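Local coordinates for protein beta-glucoside phosphorylase BglX (Unidentified, PDB 5VQE) that probably breaks down beta-glucosides by transferring the glucosyl unit to phosphate, as a glycoside hydrolase family 3 phosphorylase whose pocket holds 2-deoxy-2-fluoro-alpha-D-glucose, at residues A[246-251]-A[268-273]; A[452-457]-A[461-466]; A[108-113]-A[385-390]; A[418-423]-A[483-488]. All blocks are in the same frame, centred on the assembly; numbering follows the deposited sequence.

Interaction 1: A[246-251]-A[268-273]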
loop_
_atom_site.group_PDB
_atom_site.type_symbol
_atom_site.label_atom_id
_atom_site.label_comp_id
_atom_site.label_asym_id
_atom_site.label_seq_id
_atom_site.Cartn_x
_atom_site.Cartn_y
_atom_site.Cartn_z
ATOM N N PRO A 246 15.177 17.401 2.435
ATOM C CA PRO A 246 16.101 18.410 2.980
ATOM C C PRO A 246 15.838 19.811 2.465
ATOM O O PRO A 246 15.989 20.782 3.219
ATOM C CB PRO A 246 17.481 17.887 2.553
ATOM C CG PRO A 246 17.226 16.862 1.507
ATOM C CD PRO A 246 15.887 16.285 1.796
ATOM N N ASN A 247 15.429 19.952 1.204
ATOM C CA ASN A 247 15.287 21.285 0.623
ATOM C C ASN A 247 14.052 21.991 1.157
ATOM O O ASN A 247 14.070 23.209 1.376
ATOM C CB ASN A 247 15.252 21.182 -0.902
ATOM C CG ASN A 247 16.596 20.779 -1.479
ATOM O OD1 ASN A 247 17.635 21.249 -1.024
ATOM N ND2 ASN A 247 16.587 19.891 -2.464
ATOM N N VAL A 248 12.969 21.247 1.378
ATOM C CA VAL A 248 11.804 21.827 2.040
ATOM C C VAL A 248 12.137 22.149 3.487
ATOM O O VAL A 248 11.726 23.188 4.019
ATOM C CB VAL A 248 10.602 20.871 1.934
ATOM C CG1 VAL A 248 9.434 21.352 2.792
ATOM C CG2 VAL A 248 10.168 20.740 0.475
ATOM N N THR A 249 12.884 21.263 4.147
ATOM C CA THR A 249 13.281 21.514 5.528
ATOM C C THR A 249 14.073 22.811 5.635
ATOM O O THR A 249 13.801 23.644 6.507
ATOM C CB THR A 249 14.087 20.332 6.055
ATOM O OG1 THR A 249 13.249 19.171 6.071
ATOM C CG2 THR A 249 14.599 20.601 7.472
ATOM N N ARG A 250 15.040 23.016 4.732
ATOM C CA ARG A 250 15.828 24.249 4.763
ATOM C C ARG A 250 14.999 25.473 4.402
ATOM O O ARG A 250 15.319 26.581 4.848
ATOM C CB ARG A 250 17.022 24.160 3.818
ATOM C CG ARG A 250 18.105 23.238 4.302
ATOM C CD ARG A 250 19.402 23.434 3.536
ATOM N NE ARG A 250 20.227 22.238 3.648
ATOM C CZ ARG A 250 20.194 21.213 2.800
ATOM N NH1 ARG A 250 19.396 21.237 1.742
ATOM N NH2 ARG A 250 20.980 20.162 3.005
ATOM N N MET A 251 13.958 25.314 3.581
ATOM C CA MET A 251 13.074 26.442 3.306
ATOM C C MET A 251 12.423 26.928 4.589
ATOM O O MET A 251 12.341 28.137 4.837
ATOM C CB MET A 251 12.007 26.054 2.279
ATOM C CG MET A 251 10.956 27.142 2.011
ATOM S SD MET A 251 9.589 26.583 0.980
ATOM C CE MET A 251 8.607 25.742 2.208
ATOM N N LYS A 268 10.089 18.425 12.856
ATOM C CA LYS A 268 9.168 19.504 13.204
ATOM C C LYS A 268 8.922 20.426 12.013
ATOM O O LYS A 268 7.800 20.902 11.812
ATOM C CB LYS A 268 9.708 20.287 14.407
ATOM C CG LYS A 268 10.910 21.146 14.127
ATOM C CD LYS A 268 11.436 21.797 15.411
ATOM N N GLU A 269 9.948 20.667 11.195
ATOM C CA GLU A 269 9.769 21.499 10.006
ATOM C C GLU A 269 8.712 20.923 9.068
ATOM O O GLU A 269 7.897 21.663 8.499
ATOM C CB GLU A 269 11.100 21.645 9.263
ATOM C CG GLU A 269 12.152 22.438 10.010
ATOM C CD GLU A 269 12.956 21.613 10.998
ATOM O OE1 GLU A 269 12.841 20.371 10.994
ATOM O OE2 GLU A 269 13.720 22.216 11.784
ATOM N N LEU A 270 8.713 19.608 8.878
ATOM C CA LEU A 270 7.770 19.011 7.936
ATOM C C LEU A 270 6.384 18.846 8.550
ATOM O O LEU A 270 5.376 19.177 7.914
ATOM C CB LEU A 270 8.309 17.667 7.431
ATOM C CG LEU A 270 9.594 17.779 6.599
ATOM C CD1 LEU A 270 10.130 16.410 6.186
ATOM C CD2 LEU A 270 9.381 18.660 5.360
ATOM N N MET A 271 6.304 18.339 9.784
ATOM C CA MET A 271 4.986 18.089 10.367
ATOM C C MET A 271 4.351 19.365 10.917
ATOM O O MET A 271 3.154 19.590 10.733
ATOM C CB MET A 271 5.087 17.022 11.451
ATOM C CG MET A 271 5.392 15.641 10.889
ATOM S SD MET A 271 5.236 14.294 12.079
ATOM C CE MET A 271 6.622 14.655 13.155
ATOM N N GLN A 272 5.124 20.219 11.574
ATOM C CA GLN A 272 4.543 21.425 12.151
ATOM C C GLN A 272 4.642 22.604 11.186
ATOM O O GLN A 272 3.654 23.309 10.961
ATOM C CB GLN A 272 5.221 21.731 13.495
ATOM C CG GLN A 272 4.636 20.920 14.642
ATOM C CD GLN A 272 5.555 20.831 15.855
ATOM O OE1 GLN A 272 6.702 21.281 15.821
ATOM N NE2 GLN A 272 5.055 20.235 16.929
ATOM N N GLY A 273 5.810 22.798 10.574
ATOM C CA GLY A 273 5.981 23.917 9.655
ATOM C C GLY A 273 5.158 23.787 8.384
ATOM O O GLY A 273 4.460 24.721 7.988
HETATM O O HOH W 1 13.470 17.725 8.868
#
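E269 passes across the methyl CG2 of T249 at a slant where helices 246-252 and 268-278 meet, the axes of the short segments 9.1 Å apart and crossing at 66°. From the second helix the E269 chain leaves toward its partner. Its CB is 4.1 Å from T249 CG2, and CG stays beside the same methyl while also nearing T249 O. A bend at chi2 (85°) then keeps the carboxylate close to it, with OE1 3.9 Å from T249 CG2. OE1 also takes a weak bond from a water that donates to T249 OG1 at 3.2 Å. OE2 has a weak partner of its own in N253 ND2, beyond the end of the first helix. T249 offers its two branches differently: chi1 of -64° sets OG1 beside the backbone N and turns CG2 anti to it, onto the glutamate, while OG1 bonds to Q245 O one turn back and lies 3.9 Å from L270 CG. A valine in place of T249 would probably leave Q245 O without its hydroxyl partner and deprive the bridging water of an acceptor. Beside this polar side, V248 CG1 packs on L270 CD2 at 3.7 Å, the two side chains crossing at about a right angle. In the second helix K268 O accepts from both Q272 N and G273 N, the latter closing a wider pi-type turn. Both helices belong to the connection between neighbouring parallel strands 237-244 and 284-287 of the TIM-barrel domain; V248 also touches W219 of helix 216-232 and I274 farther along helix 268-278.

Interaction 2: A[452-457]-A[461-466]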
loop_
_atom_site.group_PDB
_atom_site.type_symbol
_atom_site.label_atom_id
_atom_site.label_comp_id
_atom_site.label_asym_id
_atom_site.label_seq_id
_atom_site.Cartn_x
_atom_site.Cartn_y
_atom_site.Cartn_z
ATOM N N PRO A 452 14.121 -29.222 -23.269
ATOM C CA PRO A 452 15.532 -28.891 -23.494
ATOM C C PRO A 452 15.715 -27.442 -23.913
ATOM O O PRO A 452 14.778 -26.750 -24.324
ATOM C CB PRO A 452 15.953 -29.842 -24.624
ATOM C CG PRO A 452 14.865 -30.888 -24.689
ATOM C CD PRO A 452 13.626 -30.202 -24.257
ATOM N N ARG A 453 16.957 -26.991 -23.809
ATOM C CA ARG A 453 17.343 -25.655 -24.229
ATOM C C ARG A 453 18.629 -25.742 -25.030
ATOM O O ARG A 453 19.389 -26.710 -24.899
ATOM C CB ARG A 453 17.537 -24.718 -23.028
ATOM C CG ARG A 453 18.644 -25.144 -22.085
ATOM C CD ARG A 453 18.513 -24.454 -20.739
ATOM N NE ARG A 453 17.274 -24.847 -20.060
ATOM C CZ ARG A 453 17.197 -25.483 -18.892
ATOM N NH1 ARG A 453 18.289 -25.807 -18.210
ATOM N NH2 ARG A 453 16.007 -25.785 -18.394
ATOM N N PRO A 454 18.894 -24.757 -25.886
ATOM C CA PRO A 454 20.081 -24.832 -26.742
ATOM C C PRO A 454 21.358 -24.986 -25.932
ATOM O O PRO A 454 21.521 -24.398 -24.859
ATOM C CB PRO A 454 20.038 -23.511 -27.515
ATOM C CG PRO A 454 18.581 -23.216 -27.619
ATOM C CD PRO A 454 17.993 -23.668 -26.304
ATOM N N GLY A 455 22.264 -25.795 -26.473
ATOM C CA GLY A 455 23.464 -26.193 -25.764
ATOM C C GLY A 455 24.215 -27.223 -26.586
ATOM O O GLY A 455 23.955 -27.387 -27.778
ATOM N N THR A 456 25.138 -27.927 -25.932
ATOM C CA THR A 456 25.999 -28.850 -26.669
ATOM C C THR A 456 25.219 -30.005 -27.290
ATOM O O THR A 456 25.663 -30.568 -28.298
ATOM C CB THR A 456 27.100 -29.397 -25.759
ATOM O OG1 THR A 456 26.516 -30.051 -24.629
ATOM C CG2 THR A 456 27.999 -28.271 -25.275
ATOM N N GLY A 457 24.067 -30.370 -26.729
ATOM C CA GLY A 457 23.287 -31.485 -27.240
ATOM C C GLY A 457 21.942 -31.134 -27.839
ATOM O O GLY A 457 21.175 -32.044 -28.173
ATOM N N GLU A 461 17.798 -25.020 -34.052
ATOM C CA GLU A 461 16.862 -25.603 -35.008
ATOM C C GLU A 461 15.961 -26.615 -34.314
ATOM O O GLU A 461 14.753 -26.656 -34.578
ATOM C CB GLU A 461 17.620 -26.234 -36.181
ATOM C CG GLU A 461 16.736 -26.882 -37.251
ATOM C CD GLU A 461 15.825 -25.901 -37.992
ATOM O OE1 GLU A 461 15.973 -24.671 -37.800
ATOM O OE2 GLU A 461 14.958 -26.371 -38.775
ATOM N N ASP A 462 16.527 -27.429 -33.413
ATOM C CA ASP A 462 15.706 -28.307 -32.583
ATOM C C ASP A 462 14.666 -27.500 -31.817
ATOM O O ASP A 462 13.476 -27.837 -31.808
ATOM C CB ASP A 462 16.575 -29.083 -31.588
ATOM C CG ASP A 462 17.510 -30.080 -32.251
ATOM O OD1 ASP A 462 17.187 -30.614 -33.332
ATOM O OD2 ASP A 462 18.577 -30.342 -31.660
ATOM N N LEU A 463 15.110 -26.441 -31.140
ATOM C CA LEU A 463 14.189 -25.583 -30.406
ATOM C C LEU A 463 13.055 -25.099 -31.302
ATOM O O LEU A 463 11.884 -25.134 -30.910
ATOM C CB LEU A 463 14.948 -24.392 -29.826
ATOM C CG LEU A 463 14.140 -23.434 -28.952
ATOM C CD1 LEU A 463 13.788 -24.084 -27.612
ATOM C CD2 LEU A 463 14.917 -22.140 -28.733
ATOM N N LYS A 464 13.386 -24.623 -32.510
ATOM C CA LYS A 464 12.354 -24.111 -33.409
ATOM C C LYS A 464 11.423 -25.218 -33.875
ATOM O O LYS A 464 10.235 -24.969 -34.119
ATOM C CB LYS A 464 12.980 -23.434 -34.622
ATOM C CG LYS A 464 13.719 -22.156 -34.315
ATOM C CD LYS A 464 14.687 -21.800 -35.444
ATOM C CE LYS A 464 14.225 -20.613 -36.260
ATOM N NZ LYS A 464 15.209 -20.281 -37.336
ATOM N N ARG A 465 11.952 -26.433 -34.025
ATOM C CA ARG A 465 11.113 -27.576 -34.362
ATOM C C ARG A 465 10.133 -27.871 -33.240
ATOM O O ARG A 465 8.993 -28.278 -33.493
ATOM C CB ARG A 465 12.000 -28.796 -34.642
ATOM C CG ARG A 465 11.275 -30.135 -34.728
ATOM C CD ARG A 465 12.230 -31.307 -34.526
ATOM N NE ARG A 465 11.787 -32.180 -33.436
ATOM C CZ ARG A 465 12.452 -32.408 -32.303
ATOM N NH1 ARG A 465 11.919 -33.222 -31.399
ATOM N NH2 ARG A 465 13.637 -31.850 -32.062
ATOM N N ASP A 466 10.562 -27.677 -31.993
ATOM C CA ASP A 466 9.774 -28.032 -30.825
ATOM C C ASP A 466 8.988 -26.868 -30.239
ATOM O O ASP A 466 8.148 -27.094 -29.357
ATOM C CB ASP A 466 10.689 -28.599 -29.729
ATOM C CG ASP A 466 11.291 -29.926 -30.099
ATOM O OD1 ASP A 466 10.646 -30.682 -30.852
ATOM O OD2 ASP A 466 12.402 -30.224 -29.618
#
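L463 reaches P454 by turning CG anti to its backbone N (chi1 -176°), while chi2 of 71° folds CD1 back and leaves CD2 as the extended branch that meets the proline ring. There CD2 lies 4.0 Å from P454 CG, the two side chains inclined to each other. The other branch, CD1, faces the backbone just upstream and approaches P452 O loosely, at 4.3 Å. L463 is thus the buried member of a small apolar patch whose two prolines lie on the loop side; its side chain also touches Y458, as does that of P452, and P454 rests on F500. The loop follows strand 444-447, at the edge of the six-stranded mixed sheet, and doubles back on helix 460-466. That helix leads into strand 469-475, so the contact folds a connection between two parallel strands of the alpha/beta domain onto itself. Charged residues of the helix, D462, R465 and D466, form a salt-bridge network. R465 lies with one guanidinium face over D466 CG, 3.4 Å above the plane, and its NH1 is 2.9 Å from D466 OD1. That oxygen is well out of the guanidinium plane, which makes the pairing one of charges and not of a directed N-H. A longer pairing, 4.0 Å from R465 NH2 to D462 OD1, completes the network. No hydrogen bond or salt bridge crosses between segments 452-457 and 461-466, which implies van der Waals packing, mainly apolar, with the ionic pairs staying within the helix; the loop's polar tie, Y458 OH to D466 OD2, starts just past the first segment.

Interaction 3: A[108-113]-A[385-390]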
loop_
_atom_site.group_PDB
_atom_site.type_symbol
_atom_site.label_atom_id
_atom_site.label_comp_id
_atom_site.label_asym_id
_atom_site.label_seq_id
_atom_site.Cartn_x
_atom_site.Cartn_y
_atom_site.Cartn_z
ATOM N N THR A 108 -11.397 -10.035 -0.904
ATOM C CA THR A 108 -11.360 -9.897 -2.354
ATOM C C THR A 108 -10.126 -9.105 -2.783
ATOM O O THR A 108 -9.980 -7.932 -2.428
ATOM C CB THR A 108 -12.614 -9.198 -2.871
ATOM O OG1 THR A 108 -13.783 -9.898 -2.427
ATOM C CG2 THR A 108 -12.606 -9.146 -4.391
ATOM N N TYR A 109 -9.268 -9.737 -3.581
ATOM C CA TYR A 109 -8.153 -9.055 -4.237
ATOM C C TYR A 109 -8.677 -8.422 -5.522
ATOM O O TYR A 109 -8.944 -9.123 -6.502
ATOM C CB TYR A 109 -7.024 -10.047 -4.517
ATOM C CG TYR A 109 -5.722 -9.435 -5.018
ATOM C CD1 TYR A 109 -5.611 -8.071 -5.258
ATOM C CD2 TYR A 109 -4.611 -10.230 -5.266
ATOM C CE1 TYR A 109 -4.440 -7.521 -5.712
ATOM C CE2 TYR A 109 -3.422 -9.680 -5.723
ATOM C CZ TYR A 109 -3.349 -8.321 -5.942
ATOM O OH TYR A 109 -2.192 -7.735 -6.401
ATOM N N VAL A 110 -8.841 -7.100 -5.522
ATOM C CA VAL A 110 -9.387 -6.382 -6.669
ATOM C C VAL A 110 -8.275 -6.099 -7.671
ATOM O O VAL A 110 -8.241 -6.675 -8.764
ATOM C CB VAL A 110 -10.071 -5.076 -6.231
ATOM C CG1 VAL A 110 -10.567 -4.283 -7.444
ATOM C CG2 VAL A 110 -11.225 -5.375 -5.272
ATOM N N ALA A 111 -7.362 -5.203 -7.308
ATOM C CA ALA A 111 -6.287 -4.793 -8.199
ATOM C C ALA A 111 -5.278 -3.980 -7.406
ATOM O O ALA A 111 -5.598 -3.412 -6.358
ATOM C CB ALA A 111 -6.812 -3.969 -9.379
ATOM N N SER A 112 -4.048 -3.933 -7.919
ATOM C CA SER A 112 -3.108 -2.935 -7.436
ATOM C C SER A 112 -3.650 -1.546 -7.768
ATOM O O SER A 112 -4.449 -1.387 -8.695
ATOM C CB SER A 112 -1.732 -3.128 -8.076
ATOM O OG SER A 112 -1.786 -2.885 -9.479
ATOM N N PRO A 113 -3.231 -0.520 -7.021
ATOM C CA PRO A 113 -3.649 0.845 -7.384
ATOM C C PRO A 113 -3.249 1.240 -8.795
ATOM O O PRO A 113 -4.002 1.953 -9.475
ATOM C CB PRO A 113 -2.953 1.707 -6.324
ATOM C CG PRO A 113 -2.855 0.808 -5.136
ATOM C CD PRO A 113 -2.584 -0.563 -5.698
ATOM N N LEU A 385 -13.268 -8.040 -12.027
ATOM C CA LEU A 385 -13.222 -8.443 -13.427
ATOM C C LEU A 385 -13.298 -7.237 -14.354
ATOM O O LEU A 385 -12.573 -7.175 -15.353
ATOM C CB LEU A 385 -14.358 -9.422 -13.725
ATOM C CG LEU A 385 -14.054 -10.454 -14.812
ATOM C CD1 LEU A 385 -12.965 -11.413 -14.348
ATOM C CD2 LEU A 385 -15.309 -11.231 -15.188
ATOM N N GLU A 386 -14.170 -6.270 -14.044
ATOM C CA GLU A 386 -14.265 -5.061 -14.858
ATOM C C GLU A 386 -12.943 -4.302 -14.876
ATOM O O GLU A 386 -12.506 -3.820 -15.928
ATOM C CB GLU A 386 -15.380 -4.164 -14.325
ATOM C CG GLU A 386 -16.758 -4.789 -14.390
ATOM C CD GLU A 386 -17.820 -3.916 -13.751
ATOM O OE1 GLU A 386 -17.468 -2.875 -13.148
ATOM O OE2 GLU A 386 -19.006 -4.278 -13.850
ATOM N N ILE A 387 -12.303 -4.169 -13.714
ATOM C CA ILE A 387 -11.053 -3.423 -13.647
ATOM C C ILE A 387 -9.970 -4.136 -14.444
ATOM O O ILE A 387 -9.204 -3.500 -15.176
ATOM C CB ILE A 387 -10.664 -3.188 -12.175
ATOM C CG1 ILE A 387 -11.685 -2.230 -11.539
ATOM C CG2 ILE A 387 -9.275 -2.589 -12.055
ATOM C CD1 ILE A 387 -11.641 -2.173 -10.038
ATOM N N ALA A 388 -9.902 -5.466 -14.351
ATOM C CA ALA A 388 -8.945 -6.189 -15.179
ATOM C C ALA A 388 -9.237 -5.971 -16.662
ATOM O O ALA A 388 -8.326 -5.712 -17.455
ATOM C CB ALA A 388 -8.962 -7.676 -14.825
ATOM N N ASP A 389 -10.510 -6.039 -17.049
ATOM C CA ASP A 389 -10.872 -5.793 -18.438
ATOM C C ASP A 389 -10.401 -4.415 -18.891
ATOM O O ASP A 389 -9.904 -4.258 -20.012
ATOM C CB ASP A 389 -12.386 -5.928 -18.609
ATOM C CG ASP A 389 -12.842 -5.700 -20.043
ATOM O OD1 ASP A 389 -11.997 -5.692 -20.966
ATOM O OD2 ASP A 389 -14.058 -5.500 -20.246
ATOM N N GLU A 390 -10.526 -3.407 -18.029
ATOM C CA GLU A 390 -10.192 -2.045 -18.424
ATOM C C GLU A 390 -8.719 -1.708 -18.248
ATOM O O GLU A 390 -8.258 -0.727 -18.841
ATOM C CB GLU A 390 -11.015 -1.033 -17.621
ATOM C CG GLU A 390 -12.534 -1.148 -17.777
ATOM C CD GLU A 390 -13.051 -0.732 -19.160
ATOM O OE1 GLU A 390 -12.352 0.022 -19.883
ATOM O OE2 GLU A 390 -14.168 -1.168 -19.531
#
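I387 meets the loop 108-113 with two different carbons. Its CD1 comes to 3.5 Å from V110 CG1, a close approach for two methyls. A chi1 of -68° puts CG1 beside the backbone N and CG2 anti to it; CG2 lies 3.9 Å from A111 CB, whose bond from CA points at the helix. Neighbours enclose this trio: V110 rests on L128 and V131 of helix 122-138, A111 on V116, and I387 also on S124 and T119. The contact is buried and joins two parts of the fold: the loop belongs to the TIM-barrel domain, whereas helix 378-391 leads into strand 393-397 at the edge of the mixed sheet. Next to the apolar shell, polar bonds fix the loop. S112 is the N-cap of helix 113-119; its OG accepts from G115 N and also bonds to Y530 O. The backbone is tied to the same distant part of the chain, S112 N to T531 OG1 and V110 O to N533 ND2. Behind I387, A388 packs on T536 and M539 of helix 534-544, and D389 OD1 forms salt bridges with the NZ atoms of K543 and K551.

Interaction 4: A[418-423]-A[483-488]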
loop_
_atom_site.group_PDB
_atom_site.type_symbol
_atom_site.label_atom_id
_atom_site.label_comp_id
_atom_site.label_asym_id
_atom_site.label_seq_id
_atom_site.Cartn_x
_atom_site.Cartn_y
_atom_site.Cartn_z
ATOM N N ALA A 418 8.795 -15.981 -14.203
ATOM C CA ALA A 418 9.830 -15.167 -13.573
ATOM C C ALA A 418 9.187 -14.426 -12.414
ATOM O O ALA A 418 8.228 -13.675 -12.613
ATOM C CB ALA A 418 10.459 -14.187 -14.566
ATOM N N THR A 419 9.688 -14.656 -11.206
ATOM C CA THR A 419 9.065 -14.075 -10.028
ATOM C C THR A 419 10.080 -14.009 -8.902
ATOM O O THR A 419 11.056 -14.764 -8.872
ATOM C CB THR A 419 7.836 -14.879 -9.580
ATOM O OG1 THR A 419 7.174 -14.194 -8.511
ATOM C CG2 THR A 419 8.230 -16.275 -9.108
ATOM N N ASN A 420 9.828 -13.095 -7.965
ATOM C CA ASN A 420 10.600 -13.023 -6.738
ATOM C C ASN A 420 9.864 -13.640 -5.560
ATOM O O ASN A 420 10.383 -13.609 -4.441
ATOM C CB ASN A 420 10.986 -11.568 -6.428
ATOM C CG ASN A 420 9.782 -10.652 -6.276
ATOM O OD1 ASN A 420 8.652 -11.026 -6.583
ATOM N ND2 ASN A 420 10.030 -9.435 -5.802
ATOM N N GLU A 421 8.675 -14.203 -5.785
ATOM C CA GLU A 421 8.000 -15.001 -4.775
ATOM C C GLU A 421 8.580 -16.416 -4.765
ATOM O O GLU A 421 9.315 -16.826 -5.669
ATOM C CB GLU A 421 6.491 -15.041 -5.030
ATOM C CG GLU A 421 5.793 -13.675 -4.937
ATOM C CD GLU A 421 4.273 -13.779 -4.781
ATOM O OE1 GLU A 421 3.766 -14.865 -4.424
ATOM O OE2 GLU A 421 3.580 -12.766 -5.010
ATOM N N LYS A 422 8.245 -17.170 -3.724
ATOM C CA LYS A 422 8.747 -18.530 -3.534
ATOM C C LYS A 422 7.571 -19.435 -3.201
ATOM O O LYS A 422 7.441 -19.931 -2.073
ATOM C CB LYS A 422 9.817 -18.573 -2.441
ATOM C CG LYS A 422 11.107 -17.832 -2.807
ATOM N N PRO A 423 6.686 -19.670 -4.167
ATOM C CA PRO A 423 5.515 -20.505 -3.901
ATOM C C PRO A 423 5.900 -21.962 -3.726
ATOM O O PRO A 423 6.850 -22.459 -4.340
ATOM C CB PRO A 423 4.649 -20.305 -5.151
ATOM C CG PRO A 423 5.632 -19.988 -6.227
ATOM C CD PRO A 423 6.710 -19.177 -5.555
ATOM N N THR A 483 15.598 -4.489 -1.875
ATOM C CA THR A 483 16.257 -3.353 -2.501
ATOM C C THR A 483 16.027 -3.316 -4.006
ATOM O O THR A 483 16.367 -2.315 -4.644
ATOM C CB THR A 483 17.772 -3.351 -2.202
ATOM O OG1 THR A 483 18.492 -4.003 -3.255
ATOM C CG2 THR A 483 18.084 -4.031 -0.865
ATOM N N THR A 484 15.435 -4.366 -4.577
ATOM C CA THR A 484 15.079 -4.367 -5.988
ATOM C C THR A 484 13.849 -5.236 -6.221
ATOM O O THR A 484 13.616 -6.222 -5.514
ATOM C CB THR A 484 16.232 -4.870 -6.870
ATOM O OG1 THR A 484 16.059 -4.376 -8.203
ATOM C CG2 THR A 484 16.288 -6.407 -6.908
ATOM N N ILE A 485 13.065 -4.845 -7.222
ATOM C CA ILE A 485 12.084 -5.710 -7.861
ATOM C C ILE A 485 12.391 -5.835 -9.349
ATOM O O ILE A 485 11.503 -6.072 -10.162
ATOM C CB ILE A 485 10.645 -5.213 -7.627
ATOM C CG1 ILE A 485 10.487 -3.783 -8.142
ATOM C CG2 ILE A 485 10.288 -5.320 -6.151
ATOM C CD1 ILE A 485 9.048 -3.273 -8.113
ATOM N N ARG A 486 13.656 -5.625 -9.702
ATOM C CA ARG A 486 14.127 -5.835 -11.056
ATOM C C ARG A 486 13.988 -7.301 -11.437
ATOM O O ARG A 486 13.948 -8.198 -10.588
ATOM C CB ARG A 486 15.590 -5.411 -11.180
ATOM C CG ARG A 486 15.827 -3.918 -11.008
ATOM C CD ARG A 486 15.631 -3.166 -12.304
ATOM N NE ARG A 486 16.520 -3.664 -13.342
ATOM C CZ ARG A 486 17.805 -3.346 -13.444
ATOM N NH1 ARG A 486 18.365 -2.519 -12.571
ATOM N NH2 ARG A 486 18.531 -3.859 -14.425
ATOM N N LEU A 487 13.922 -7.532 -12.741
ATOM C CA LEU A 487 13.885 -8.885 -13.267
ATOM C C LEU A 487 15.146 -9.637 -12.869
ATOM O O LEU A 487 16.261 -9.202 -13.174
ATOM C CB LEU A 487 13.743 -8.846 -14.786
ATOM C CG LEU A 487 12.643 -9.715 -15.385
ATOM C CD1 LEU A 487 12.643 -9.554 -16.895
ATOM C CD2 LEU A 487 12.831 -11.174 -15.001
ATOM N N VAL A 488 14.964 -10.753 -12.170
ATOM C CA VAL A 488 16.041 -11.657 -11.785
ATOM C C VAL A 488 15.675 -13.036 -12.312
ATOM O O VAL A 488 14.546 -13.497 -12.116
ATOM C CB VAL A 488 16.242 -11.679 -10.256
ATOM C CG1 VAL A 488 17.282 -12.720 -9.847
ATOM C CG2 VAL A 488 16.646 -10.299 -9.754
HETATM O O HOH W 2 12.789 -15.818 -11.933
#
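A418 and L487 form the close-packed part of a contact at the C-terminal end of strand 412-419, an inner strand of the six-stranded mixed sheet in the alpha/beta domain. A418 CB points at the loop 483-488 and lies 3.9 Å from L487 CD2, both residues being buried. Backbone bonds from A418 to Y473 and N475 of the adjoining strand fix the alanine. On the loop side, L487 N is held by D519 OD2, whose carboxylate also receives R486 NH2 in a salt bridge through OD1, and the leucine side chain touches V520. The contact slackens past the strand end. There N420 ND2 stands 4.1 Å from I485 CG2, an amide nitrogen against a methyl with no bond between them. N420 has CG between its backbone N and carbonyl carbon (chi1 59°), which directs the amide to the loop; its OD1 accepts from K477 N, so the polar end is engaged outside this contact. Just before it T419, whose CB points away from the loop, closes an ST turn, OG1 accepting from E421 N at 3.1 Å with a nearly straight N-H...O angle of 168°, while bonding also to N475 O. I485 O is taken by N513 ND2, and the I485 side chain touches N161 of the barrel domain. At the solvent side of the A418 end, next to the exposed V488, a water donates to V488 O at 2.9 Å and accepts a weak bond from T419 N at 3.4 Å.

Overall arrangement
Interaction 1 lies within the TIM-barrel domain, interactions 2 and 4 in the domain built on the six-stranded mixed sheet, and interaction 3 joins the two. Along the chain, interaction 1 is nested inside the long loop closed by interaction 3, which ends before that of interaction 4 begins; interaction 2 is nested inside the latter. Interactions 3 and 4 are the nearest pair, with centres about 22 Å apart; interactions 1 and 2 are the most distant, about 61 Å between centres. Strand 469-475, which follows the helix of interaction 2, leads on to the loop of interaction 4. No two contacts touch; they lie in separate parts of the two-domain chain, interaction 3 alone having a segment in each domain.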